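Local coordinates for transcriptional regulator, marR family, putative (Sulfolobus solfataricus, PDB 3F3X), which probably acts as a DNA-binding transcription factor of the MarR family, with a winged helix-turn-helix fold, as a dimer, at residues 33-38 with 105-110; 51-56 with 92-97; 23-28 with 112-117. All coordinates share one frame; numbering follows the deposited sequence.

In the fold
Contacts 1 and 3 are successive stations on helix 98-118, centres about 9 Å apart. In contact 3 helix 3-33 packs against the C-terminal part of helix 98-118, and in contact 1 the end of helix 3-33 and the turn after it meet that helix about two turns nearer its start. They touch directly, Asn26 OD1 lying 2.9 Å from Tyr37 N and Val110 CG1 3.7 Å from Arg28 CG. Contact 2 belongs to the winged-helix part, across the chain's centre from contact 3, with centres about 25 Å apart. Its nearest atoms lie about 6 Å from contact 1. Helices 37-48 and 98-118 link the two regions: each adjoins a strand of contact 2.

Contact 1. Residues 33-38 with 105-110; sequences MNLSYL and LEANEV
The junction between helix 3-33 and helix 37-48 leans on helix 98-118 through Met33 and Leu35, which face Glu106, Ala107 and Val110. Those three residues line one side of the helix over a single turn, and the join made with them is apolar, with no hydrogen bond between the two segments. Met33 does most of the work. Its chain runs straight out through CG (chi2 177°) and then bends at the sulfur (chi3 78°), which lays the terminal methyl against the helix surface. There CE lies 3.4 Å from Glu106 CB, and it also comes within 3.6 Å of the backbone atom Ala107 N. The sulfur itself settles over Ala107, with SD 3.7 Å from Ala107 CA and 4.0 Å from Ala107 CB. The small alanine thus lets the thioether approach the helix backbone closely. At the far end of this turn Val110 CG2 borders the same sulfur at 4.2 Å. Glu106 passes the methyl at a slant, and its carboxylate atom OE1 is 3.5 Å from Met33 CE, so the apolar strip ends in a charged group at an exposed margin. Leu35 adds a looser touch from its CD1 branch, 4.4 Å from Ala107 CB. Between Met33 and Leu35, Asn34 takes a positive phi and turns the chain out of helix 3-33; Ser36 then caps helix 37-48. Leu29 of helix 3-33 packs on both Ala107 and Val110, and Val103 of helix 98-118 receives Met33 and Leu35. Tyr37, at the start of helix 37-48, reaches Asn12 of the second subunit with its hydroxyl.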
loop_
_atom_site.group_PDB
_atom_site.type_symbol
_atom_site.label_atom_id
_atom_site.label_comp_id
_atom_site.label_asym_id
_atom_site.label_seq_id
_atom_site.Cartn_x
_atom_site.Cartn_y
_atom_site.Cartn_z
ATOM N N MET A 33 4.835 -0.601 21.147
ATOM C CA MET A 33 6.284 -0.435 21.135
ATOM C C MET A 33 6.825 0.915 20.676
ATOM O O MET A 33 8.040 1.117 20.653
ATOM C CB MET A 33 6.896 -1.539 20.271
ATOM C CG MET A 33 6.456 -2.939 20.667
ATOM S SD MET A 33 7.116 -4.225 19.595
ATOM C CE MET A 33 8.798 -4.348 20.239
ATOM N N ASN A 34 5.932 1.831 20.322
ATOM C CA ASN A 34 6.328 3.148 19.851
ATOM C C ASN A 34 7.204 2.979 18.611
ATOM O O ASN A 34 8.200 3.682 18.427
ATOM C CB ASN A 34 7.079 3.906 20.953
ATOM C CG ASN A 34 7.383 5.338 20.573
ATOM O OD1 ASN A 34 6.550 6.025 19.982
ATOM N ND2 ASN A 34 8.580 5.803 20.923
ATOM N N LEU A 35 6.821 2.021 17.774
ATOM C CA LEU A 35 7.525 1.736 16.529
ATOM C C LEU A 35 6.526 1.787 15.391
ATOM O O LEU A 35 5.319 1.697 15.611
ATOM C CB LEU A 35 8.154 0.337 16.550
ATOM C CG LEU A 35 9.299 0.040 17.517
ATOM C CD1 LEU A 35 9.728 -1.419 17.344
ATOM C CD2 LEU A 35 10.470 0.987 17.246
ATOM N N SER A 36 7.037 1.929 14.174
ATOM C CA SER A 36 6.195 1.952 12.990
ATOM C C SER A 36 6.498 0.682 12.204
ATOM O O SER A 36 7.418 -0.065 12.542
ATOM C CB SER A 36 6.508 3.169 12.125
ATOM O OG SER A 36 7.784 3.047 11.518
ATOM N N TYR A 37 5.728 0.440 11.154
ATOM C CA TYR A 37 5.943 -0.734 10.324
ATOM C C TYR A 37 7.275 -0.607 9.590
ATOM O O TYR A 37 7.987 -1.593 9.407
ATOM C CB TYR A 37 4.811 -0.875 9.316
ATOM C CG TYR A 37 4.903 -2.109 8.449
ATOM C CD1 TYR A 37 5.144 -3.365 9.006
ATOM C CD2 TYR A 37 4.677 -2.030 7.078
ATOM C CE1 TYR A 37 5.150 -4.516 8.218
ATOM C CE2 TYR A 37 4.678 -3.172 6.281
ATOM C CZ TYR A 37 4.909 -4.409 6.858
ATOM O OH TYR A 37 4.855 -5.535 6.065
ATOM N N LEU A 38 7.604 0.610 9.168
ATOM C CA LEU A 38 8.862 0.842 8.465
ATOM C C LEU A 38 10.020 0.579 9.420
ATOM O O LEU A 38 11.072 0.090 9.006
ATOM C CB LEU A 38 8.940 2.281 7.944
ATOM C CG LEU A 38 10.214 2.610 7.156
ATOM C CD1 LEU A 38 10.327 1.679 5.961
ATOM C CD2 LEU A 38 10.181 4.064 6.692
ATOM N N LEU A 105 12.760 -9.013 17.691
ATOM C CA LEU A 105 12.120 -10.276 18.062
ATOM C C LEU A 105 10.701 -10.022 18.556
ATOM O O LEU A 105 9.767 -10.740 18.199
ATOM C CB LEU A 105 12.921 -10.992 19.152
ATOM C CG LEU A 105 14.287 -11.564 18.762
ATOM C CD1 LEU A 105 14.968 -12.158 19.994
ATOM C CD2 LEU A 105 14.106 -12.626 17.678
ATOM N N GLU A 106 10.548 -8.988 19.374
ATOM C CA GLU A 106 9.248 -8.623 19.921
ATOM C C GLU A 106 8.322 -8.081 18.833
ATOM O O GLU A 106 7.160 -8.478 18.752
ATOM C CB GLU A 106 9.426 -7.580 21.026
ATOM C CG GLU A 106 10.128 -8.116 22.269
ATOM C CD GLU A 106 10.548 -7.021 23.232
ATOM O OE1 GLU A 106 9.975 -5.911 23.166
ATOM O OE2 GLU A 106 11.447 -7.275 24.064
ATOM N N ALA A 107 8.832 -7.176 17.999
ATOM C CA ALA A 107 8.021 -6.601 16.924
ATOM C C ALA A 107 7.564 -7.702 15.962
ATOM O O ALA A 107 6.421 -7.696 15.496
ATOM C CB ALA A 107 8.825 -5.528 16.165
ATOM N N ASN A 108 8.462 -8.640 15.667
ATOM C CA ASN A 108 8.145 -9.755 14.780
ATOM C C ASN A 108 6.995 -10.563 15.371
ATOM O O ASN A 108 6.065 -10.946 14.663
ATOM C CB ASN A 108 9.366 -10.663 14.597
ATOM C CG ASN A 108 9.043 -11.925 13.812
ATOM O OD1 ASN A 108 9.078 -13.034 14.349
ATOM N ND2 ASN A 108 8.719 -11.760 12.538
ATOM N N GLU A 109 7.067 -10.820 16.673
ATOM C CA GLU A 109 6.024 -11.578 17.357
ATOM C C GLU A 109 4.677 -10.861 17.260
ATOM O O GLU A 109 3.653 -11.484 16.982
ATOM C CB GLU A 109 6.381 -11.763 18.833
ATOM C CG GLU A 109 5.524 -12.801 19.529
ATOM C CD GLU A 109 6.141 -14.185 19.479
ATOM O OE1 GLU A 109 6.735 -14.544 18.437
ATOM O OE2 GLU A 109 6.024 -14.917 20.483
ATOM N N VAL A 110 4.687 -9.553 17.510
ATOM C CA VAL A 110 3.472 -8.745 17.451
ATOM C C VAL A 110 2.832 -8.792 16.060
ATOM O O VAL A 110 1.638 -9.060 15.930
ATOM C CB VAL A 110 3.761 -7.260 17.817
ATOM C CG1 VAL A 110 2.566 -6.387 17.460
ATOM C CG2 VAL A 110 4.068 -7.138 19.300
#

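Contact 2. Residues 51-56 with 92-97; sequences RSMVYL and VIVEIT
Met53, bent at both chi2 (-70°) and chi3 (-93°), curls toward Val92 and Val94, and Val94 turns its CG2 branch, anti to its own carbonyl carbon, to meet it. Met53 SD comes to 3.4 Å from Val94 CG2, a tight contact in which the two side chains cross at about a right angle. Leu56 CD1 reaches the same methyl at 3.8 Å, and Met53 CG lies 3.8 Å from Val92 CG1 at the start of the strand. The backbones pair antiparallel. Arg51 and Val94 are a hydrogen-bonded pair, with Arg51 N to Val94 O at 3.0 Å and Val94 N to Arg51 O at 2.7 Å. Ser52 and Ile93 follow as a non-hydrogen-bonded pair, where Ile93 CD1 rests 3.8 Å from Ser52 CB. Met53 N, first in the helix, gives a weak bond to Val92 O (3.3 Å). Ser52 N-caps that helix, its OG accepting from Tyr55 N at 3.0 Å. This is the edge of the small sheet in a winged helix-turn-helix. Glu48 and the carbonyl of Ala45, both on helix 37-48, hold the Arg51 guanidinium, Ile67 of helix 64-76 packs on Met53 and Leu56, and strand 80-85 flanks strand 92-96 beyond.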
loop_
_atom_site.group_PDB
_atom_site.type_symbol
_atom_site.label_atom_id
_atom_site.label_comp_id
_atom_site.label_asym_id
_atom_site.label_seq_id
_atom_site.Cartn_x
_atom_site.Cartn_y
_atom_site.Cartn_z
ATOM N N ARG A 51 23.179 -2.523 6.419
ATOM C CA ARG A 51 22.641 -2.097 5.129
ATOM C C ARG A 51 22.811 -0.605 4.895
ATOM O O ARG A 51 22.650 0.196 5.818
ATOM C CB ARG A 51 21.144 -2.408 5.055
ATOM C CG ARG A 51 20.750 -3.842 5.376
ATOM C CD ARG A 51 21.306 -4.812 4.350
ATOM N NE ARG A 51 20.678 -6.124 4.460
ATOM C CZ ARG A 51 20.873 -7.122 3.606
ATOM N NH1 ARG A 51 21.688 -6.966 2.569
ATOM N NH2 ARG A 51 20.244 -8.271 3.780
ATOM N N SER A 52 23.104 -0.228 3.653
ATOM C CA SER A 52 23.259 1.186 3.323
ATOM C C SER A 52 21.872 1.823 3.263
ATOM O O SER A 52 20.864 1.122 3.131
ATOM C CB SER A 52 23.960 1.359 1.969
ATOM O OG SER A 52 23.117 0.970 0.898
ATOM N N MET A 53 21.824 3.148 3.352
ATOM C CA MET A 53 20.556 3.871 3.309
ATOM C C MET A 53 19.875 3.660 1.963
ATOM O O MET A 53 18.650 3.550 1.885
ATOM C CB MET A 53 20.799 5.361 3.555
ATOM C CG MET A 53 21.482 5.657 4.889
ATOM S SD MET A 53 20.416 5.340 6.318
ATOM C CE MET A 53 19.712 6.964 6.569
ATOM N N VAL A 54 20.676 3.605 0.903
ATOM C CA VAL A 54 20.149 3.389 -0.442
ATOM C C VAL A 54 19.547 1.989 -0.529
ATOM O O VAL A 54 18.479 1.794 -1.110
ATOM C CB VAL A 54 21.261 3.516 -1.515
ATOM C CG1 VAL A 54 20.722 3.093 -2.874
ATOM C CG2 VAL A 54 21.768 4.950 -1.574
ATOM N N TYR A 55 20.239 1.012 0.046
ATOM C CA TYR A 55 19.745 -0.359 0.029
ATOM C C TYR A 55 18.371 -0.438 0.684
ATOM O O TYR A 55 17.471 -1.097 0.169
ATOM C CB TYR A 55 20.691 -1.291 0.783
ATOM C CG TYR A 55 20.156 -2.701 0.909
ATOM C CD1 TYR A 55 20.473 -3.671 -0.036
ATOM C CD2 TYR A 55 19.314 -3.058 1.965
ATOM C CE1 TYR A 55 19.970 -4.965 0.062
ATOM C CE2 TYR A 55 18.805 -4.350 2.077
ATOM C CZ TYR A 55 19.139 -5.297 1.118
ATOM O OH TYR A 55 18.646 -6.574 1.220
ATOM N N LEU A 56 18.218 0.232 1.824
ATOM C CA LEU A 56 16.953 0.204 2.550
ATOM C C LEU A 56 15.801 0.845 1.780
ATOM O O LEU A 56 14.717 0.274 1.690
ATOM C CB LEU A 56 17.118 0.879 3.919
ATOM C CG LEU A 56 18.074 0.133 4.859
ATOM C CD1 LEU A 56 18.421 1.017 6.050
ATOM C CD2 LEU A 56 17.434 -1.186 5.313
ATOM N N VAL A 92 26.797 5.687 3.883
ATOM C CA VAL A 92 26.268 5.551 5.237
ATOM C C VAL A 92 25.681 4.152 5.401
ATOM O O VAL A 92 24.841 3.724 4.608
ATOM C CB VAL A 92 25.160 6.587 5.523
ATOM C CG1 VAL A 92 24.584 6.366 6.914
ATOM C CG2 VAL A 92 25.725 7.997 5.406
ATOM N N ILE A 93 26.132 3.445 6.431
ATOM C CA ILE A 93 25.663 2.097 6.705
ATOM C C ILE A 93 24.881 2.072 8.009
ATOM O O ILE A 93 25.253 2.739 8.977
ATOM C CB ILE A 93 26.847 1.111 6.842
ATOM C CG1 ILE A 93 27.660 1.078 5.544
ATOM C CG2 ILE A 93 26.332 -0.276 7.190
ATOM C CD1 ILE A 93 26.884 0.590 4.345
ATOM N N VAL A 94 23.804 1.292 8.029
ATOM C CA VAL A 94 22.972 1.155 9.219
ATOM C C VAL A 94 23.246 -0.222 9.815
ATOM O O VAL A 94 23.076 -1.241 9.155
ATOM C CB VAL A 94 21.467 1.253 8.882
ATOM C CG1 VAL A 94 20.639 1.143 10.163
ATOM C CG2 VAL A 94 21.170 2.575 8.181
ATOM N N GLU A 95 23.685 -0.237 11.064
ATOM C CA GLU A 95 23.984 -1.475 11.757
ATOM C C GLU A 95 23.036 -1.615 12.932
ATOM O O GLU A 95 22.804 -0.654 13.669
ATOM C CB GLU A 95 25.431 -1.462 12.261
ATOM C CG GLU A 95 25.786 -2.648 13.155
ATOM C CD GLU A 95 27.206 -2.566 13.698
ATOM O OE1 GLU A 95 27.610 -1.471 14.144
ATOM O OE2 GLU A 95 27.907 -3.599 13.692
ATOM N N ILE A 96 22.475 -2.808 13.105
ATOM C CA ILE A 96 21.552 -3.042 14.205
ATOM C C ILE A 96 22.368 -3.215 15.489
ATOM O O ILE A 96 23.526 -3.633 15.443
ATOM C CB ILE A 96 20.676 -4.303 13.939
ATOM C CG1 ILE A 96 19.424 -4.267 14.815
ATOM C CG2 ILE A 96 21.475 -5.581 14.224
ATOM C CD1 ILE A 96 18.414 -5.359 14.484
ATOM N N THR A 97 21.773 -2.870 16.624
ATOM C CA THR A 97 22.447 -2.990 17.918
ATOM C C THR A 97 21.831 -4.183 18.652
ATOM O O THR A 97 20.767 -4.676 18.268
ATOM C CB THR A 97 22.211 -1.752 18.797
ATOM O OG1 THR A 97 20.824 -1.700 19.156
ATOM C CG2 THR A 97 22.593 -0.466 18.050
#

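Contact 3. Residues 23-28 with 112-117; sequences KEFNNR and RNLVNE
Leu114 lies between Phe25 and Arg28 of the facing helix. Its CG, anti to the backbone N (chi1 -180°), is carried toward segment 23-28. CD2 approaches the edge of the Phe25 ring, near the ring plane, 3.9 Å from CD1 of that phenylalanine, and also borders the aliphatic start of Arg28. CD1 of the leucine lies instead over one face of the Arg28 guanidinium, 3.9 Å from CZ and above the centre of the group, so the buried leucine has the flat, solvent-side arginine over it. Val115, next in sequence, serves the buried flank. Its CG2 comes obliquely to the far end of the phenylalanine ring, 3.6 Å from Phe25 CZ, so Leu114 and Val115 together border the ring. Glu117, one turn on from Leu114, adds a long salt bridge, though the placement of this exposed side chain is doubtful. OE2 pairs with Arg28 NH2 at 3.5 Å, well out of the guanidinium plane; no N-H points at OE2, and the direct pairing rests on charge. A water donates to Glu117 OE2 at 3.0 Å; its link to Arg28 NH2 is too short to be trusted. The two helix segments run roughly antiparallel, at 142°, their axes 11.3 Å apart at closest approach. Leu111 of helix 98-118 and Tyr37 of helix 37-48 also meet the Phe25 ring. Met11 of the second subunit packs on Phe25 and Lys7 of that subunit on Val115, placing this helix pair in the dimerisation region, as in MarR proteins, where terminal helices join the subunits.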
loop_
_atom_site.group_PDB
_atom_site.type_symbol
_atom_site.label_atom_id
_atom_site.label_comp_id
_atom_site.label_asym_id
_atom_site.label_seq_id
_atom_site.Cartn_x
_atom_site.Cartn_y
_atom_site.Cartn_z
ATOM N N LYS A 23 -2.489 0.650 8.625
ATOM C CA LYS A 23 -3.092 1.390 9.722
ATOM C C LYS A 23 -3.077 0.504 10.962
ATOM O O LYS A 23 -2.762 0.958 12.062
ATOM C CB LYS A 23 -4.537 1.783 9.394
ATOM C CG LYS A 23 -5.195 2.609 10.495
ATOM C CD LYS A 23 -6.678 2.846 10.237
ATOM C CE LYS A 23 -7.320 3.571 11.413
ATOM N NZ LYS A 23 -8.796 3.708 11.253
ATOM N N GLU A 24 -3.418 -0.766 10.778
ATOM C CA GLU A 24 -3.434 -1.703 11.894
ATOM C C GLU A 24 -2.023 -1.969 12.393
ATOM O O GLU A 24 -1.781 -2.009 13.602
ATOM C CB GLU A 24 -4.096 -3.016 11.483
ATOM C CG GLU A 24 -5.573 -2.870 11.176
ATOM C CD GLU A 24 -6.377 -4.049 11.675
ATOM O OE1 GLU A 24 -6.285 -4.354 12.883
ATOM O OE2 GLU A 24 -7.103 -4.666 10.866
ATOM N N PHE A 25 -1.094 -2.138 11.457
ATOM C CA PHE A 25 0.303 -2.389 11.803
ATOM C C PHE A 25 0.893 -1.233 12.602
ATOM O O PHE A 25 1.463 -1.443 13.674
ATOM C CB PHE A 25 1.141 -2.605 10.538
ATOM C CG PHE A 25 0.910 -3.930 9.865
ATOM C CD1 PHE A 25 -0.021 -4.832 10.366
ATOM C CD2 PHE A 25 1.642 -4.282 8.734
ATOM C CE1 PHE A 25 -0.230 -6.065 9.747
ATOM C CE2 PHE A 25 1.442 -5.512 8.105
ATOM C CZ PHE A 25 0.504 -6.407 8.618
ATOM N N ASN A 26 0.760 -0.014 12.079
ATOM C CA ASN A 26 1.293 1.159 12.765
ATOM C C ASN A 26 0.610 1.413 14.109
ATOM O O ASN A 26 1.253 1.860 15.060
ATOM C CB ASN A 26 1.165 2.413 11.888
ATOM C CG ASN A 26 2.177 2.441 10.751
ATOM O OD1 ASN A 26 3.226 1.803 10.822
ATOM N ND2 ASN A 26 1.873 3.201 9.705
ATOM N N ASN A 27 -0.690 1.127 14.185
ATOM C CA ASN A 27 -1.435 1.327 15.419
ATOM C C ASN A 27 -0.916 0.374 16.495
ATOM O O ASN A 27 -0.592 0.798 17.608
ATOM C CB ASN A 27 -2.930 1.088 15.212
ATOM C CG ASN A 27 -3.702 1.205 16.501
ATOM O OD1 ASN A 27 -4.323 0.244 16.960
ATOM N ND2 ASN A 27 -3.655 2.384 17.106
ATOM N N ARG A 28 -0.828 -0.908 16.144
ATOM C CA ARG A 28 -0.360 -1.950 17.044
ATOM C C ARG A 28 1.083 -1.713 17.498
ATOM O O ARG A 28 1.360 -1.656 18.696
ATOM C CB ARG A 28 -0.440 -3.303 16.337
ATOM C CG ARG A 28 -0.642 -4.484 17.245
ATOM C CD ARG A 28 -2.097 -4.590 17.659
ATOM N NE ARG A 28 -2.381 -5.958 18.060
ATOM C CZ ARG A 28 -3.592 -6.465 18.246
ATOM N NH1 ARG A 28 -4.677 -5.719 18.075
ATOM N NH2 ARG A 28 -3.708 -7.736 18.591
ATOM N N ARG A 112 3.487 -10.932 13.483
ATOM C CA ARG A 112 3.211 -12.306 13.064
ATOM C C ARG A 112 1.881 -12.811 13.635
ATOM O O ARG A 112 1.075 -13.418 12.921
ATOM C CB ARG A 112 4.341 -13.223 13.529
ATOM C CG ARG A 112 4.356 -14.603 12.891
ATOM C CD ARG A 112 5.296 -15.513 13.666
ATOM N NE ARG A 112 4.805 -15.706 15.029
ATOM C CZ ARG A 112 5.566 -16.021 16.072
ATOM N NH1 ARG A 112 6.875 -16.185 15.922
ATOM N NH2 ARG A 112 5.013 -16.164 17.269
ATOM N N ASN A 113 1.663 -12.575 14.925
ATOM C CA ASN A 113 0.427 -13.009 15.575
ATOM C C ASN A 113 -0.768 -12.235 15.029
ATOM O O ASN A 113 -1.834 -12.808 14.799
ATOM C CB ASN A 113 0.513 -12.819 17.097
ATOM C CG ASN A 113 1.511 -13.763 17.748
ATOM O OD1 ASN A 113 1.772 -14.846 17.235
ATOM N ND2 ASN A 113 2.061 -13.360 18.888
ATOM N N LEU A 114 -0.580 -10.936 14.820
ATOM C CA LEU A 114 -1.639 -10.084 14.293
ATOM C C LEU A 114 -2.075 -10.584 12.920
ATOM O O LEU A 114 -3.260 -10.756 12.664
ATOM C CB LEU A 114 -1.159 -8.635 14.175
ATOM C CG LEU A 114 -2.194 -7.641 13.641
ATOM C CD1 LEU A 114 -3.425 -7.652 14.536
ATOM C CD2 LEU A 114 -1.589 -6.250 13.586
ATOM N N VAL A 115 -1.113 -10.823 12.035
ATOM C CA VAL A 115 -1.439 -11.301 10.695
ATOM C C VAL A 115 -2.027 -12.703 10.747
ATOM O O VAL A 115 -2.990 -13.022 10.043
ATOM C CB VAL A 115 -0.202 -11.297 9.784
ATOM C CG1 VAL A 115 -0.563 -11.892 8.425
ATOM C CG2 VAL A 115 0.296 -9.863 9.619
ATOM N N ASN A 116 -1.441 -13.548 11.581
ATOM C CA ASN A 116 -1.947 -14.903 11.721
ATOM C C ASN A 116 -3.396 -14.867 12.190
ATOM O O ASN A 116 -4.234 -15.607 11.690
ATOM C CB ASN A 116 -1.104 -15.671 12.737
ATOM C CG ASN A 116 -1.692 -17.040 13.091
ATOM O OD1 ASN A 116 -2.394 -17.189 14.097
ATOM N ND2 ASN A 116 -1.398 -18.045 12.270
ATOM N N GLU A 117 -3.682 -14.003 13.160
ATOM C CA GLU A 117 -5.047 -13.900 13.698
ATOM C C GLU A 117 -6.035 -13.497 12.619
ATOM O O GLU A 117 -7.096 -14.082 12.456
ATOM C CB GLU A 117 -5.139 -12.862 14.822
ATOM C CG GLU A 117 -5.218 -11.410 14.329
ATOM C CD GLU A 117 -5.642 -10.423 15.396
ATOM O OE1 GLU A 117 -6.830 -10.029 15.399
ATOM O OE2 GLU A 117 -4.800 -10.047 16.242
HETATM O O HOH W 1 -5.879 -8.766 18.719
#